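Local coordinates for protein TssK C (Escherichia coli, PDB 5M2Y) that is a type VI secretion baseplate protein whose C-terminal domain, the part in this chain, probably helps to bind the membrane complex, at residues Gly12-Gly17 and Arg108-Thr113. Residues are numbered along the deposited sequence; the frame is centred on the assembly and turned at random.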
# COMPACT_ATOMS: atom_id res chain seq x y z
N GLY A 12 9.15 -12.49 -1.85
CA GLY A 12 8.16 -13.53 -1.60
C GLY A 12 6.79 -12.94 -1.41
O GLY A 12 6.25 -12.32 -2.32
N VAL A 13 6.25 -13.08 -0.20
CA VAL A 13 4.95 -12.56 0.20
C VAL A 13 5.00 -11.10 0.68
O VAL A 13 3.95 -10.49 0.88
CB VAL A 13 4.22 -13.46 1.25
CG1 VAL A 13 3.82 -14.80 0.63
CG2 VAL A 13 5.05 -13.66 2.50
N MET A 14 6.21 -10.54 0.88
CA MET A 14 6.36 -9.16 1.36
C MET A 14 6.73 -8.17 0.28
O MET A 14 7.53 -8.48 -0.61
CB MET A 14 7.38 -9.07 2.51
CG MET A 14 7.01 -9.88 3.75
SD MET A 14 5.40 -9.49 4.46
CE MET A 14 5.59 -7.77 4.95
N TRP A 15 6.15 -6.98 0.35
CA TRP A 15 6.43 -5.87 -0.57
C TRP A 15 6.93 -4.73 0.28
O TRP A 15 6.29 -4.37 1.26
CB TRP A 15 5.17 -5.45 -1.31
CG TRP A 15 4.58 -6.52 -2.18
CD1 TRP A 15 3.76 -7.55 -1.81
CD2 TRP A 15 4.71 -6.63 -3.60
NE1 TRP A 15 3.41 -8.31 -2.89
CE2 TRP A 15 3.97 -7.77 -4.01
CE3 TRP A 15 5.38 -5.87 -4.57
CZ2 TRP A 15 3.87 -8.15 -5.34
CZ3 TRP A 15 5.30 -6.26 -5.89
CH2 TRP A 15 4.55 -7.39 -6.26
N GLU A 16 8.09 -4.17 -0.07
CA GLU A 16 8.66 -3.07 0.72
C GLU A 16 8.92 -1.85 -0.13
O GLU A 16 9.49 -1.97 -1.20
CB GLU A 16 9.93 -3.52 1.45
CG GLU A 16 10.50 -2.49 2.40
CD GLU A 16 11.60 -3.00 3.33
OE1 GLU A 16 11.60 -4.19 3.70
OE2 GLU A 16 12.43 -2.16 3.74
N GLY A 17 8.52 -0.69 0.38
CA GLY A 17 8.72 0.59 -0.28
C GLY A 17 9.48 1.56 0.61
O GLY A 17 9.26 1.58 1.81
N ARG A 108 9.82 3.90 5.68
CA ARG A 108 9.50 2.62 5.06
C ARG A 108 8.07 2.15 5.26
O ARG A 108 7.43 2.48 6.25
CB ARG A 108 10.43 1.59 5.71
CG ARG A 108 10.54 0.25 5.04
CD ARG A 108 11.65 -0.51 5.73
NE ARG A 108 11.31 -0.91 7.08
CZ ARG A 108 11.09 -2.16 7.47
NH1 ARG A 108 11.18 -3.16 6.60
NH2 ARG A 108 10.79 -2.42 8.73
N CYS A 109 7.61 1.34 4.31
CA CYS A 109 6.31 0.68 4.45
C CYS A 109 6.43 -0.74 3.90
O CYS A 109 7.24 -0.99 3.00
CB CYS A 109 5.20 1.48 3.77
SG CYS A 109 5.38 1.64 1.99
N THR A 110 5.65 -1.66 4.45
CA THR A 110 5.67 -3.05 4.01
C THR A 110 4.25 -3.57 3.91
O THR A 110 3.38 -3.15 4.66
CB THR A 110 6.48 -3.97 4.95
OG1 THR A 110 5.82 -4.08 6.19
CG2 THR A 110 7.91 -3.51 5.15
N PHE A 111 4.02 -4.48 2.95
CA PHE A 111 2.72 -5.10 2.75
C PHE A 111 2.88 -6.57 2.55
O PHE A 111 3.75 -7.02 1.81
CB PHE A 111 1.98 -4.50 1.54
CG PHE A 111 1.84 -3.00 1.59
CD1 PHE A 111 0.77 -2.41 2.24
CD2 PHE A 111 2.80 -2.18 1.01
CE1 PHE A 111 0.66 -1.02 2.30
CE2 PHE A 111 2.69 -0.80 1.07
CZ PHE A 111 1.62 -0.22 1.71
N TYR A 112 2.02 -7.32 3.21
CA TYR A 112 1.97 -8.76 3.10
C TYR A 112 0.84 -9.09 2.16
O TYR A 112 -0.28 -8.61 2.33
CB TYR A 112 1.73 -9.39 4.48
CG TYR A 112 1.28 -10.84 4.43
CD1 TYR A 112 2.13 -11.83 3.95
CD2 TYR A 112 0.02 -11.21 4.86
CE1 TYR A 112 1.72 -13.16 3.90
CE2 TYR A 112 -0.40 -12.53 4.82
CZ TYR A 112 0.46 -13.50 4.33
OH TYR A 112 0.10 -14.82 4.32
N THR A 113 1.14 -9.93 1.17
CA THR A 113 0.13 -10.42 0.24
C THR A 113 0.21 -11.94 0.29
O THR A 113 1.22 -12.49 -0.14
CB THR A 113 0.34 -9.86 -1.17
OG1 THR A 113 1.64 -10.19 -1.65
CG2 THR A 113 0.11 -8.35 -1.26
O HOH W 1 3.59 -11.59 -3.15
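An antiparallel strand pair joins W15 to F111 and G17 to C109 within the antiparallel sheet of the TssK C-terminal domain. Strand 14-17 lies between strands 108-112 and 3-11. W15 and F111 form a hydrogen-bonded pair, with W15 N to F111 O at 2.8 Å and a matching bond back from F111 N to W15 O. G17 and C109 repeat the pattern. T113 N adds a nearly straight bond to V13 O (2.9 Å) just beyond the strand ends. W15, C109 and F111 point to one buried face, where L122 touches both W15 and T113. M14, E16, T110 and Y112 line the other face. There the M14 chain turns at chi2 (-56°), which brings SD to 3.7 Å from Y112 CB. The sulfur sits at the edge of the Y112 ring, a Met-aromatic contact. V13 CG2 meets the same ring at its CE1 edge. E16 OE1 and R108 NH1 make a salt bridge of 3.1 Å, with the carboxylate and guanidinium planes 65° apart. R108 NH2 also hydrogen-bonds to P56 O. A water links T113 OG1 to G12 O. T113 OG1 also accepts the W15 NE1 hydrogen, N to O 2.9 Å, from within the indole plane.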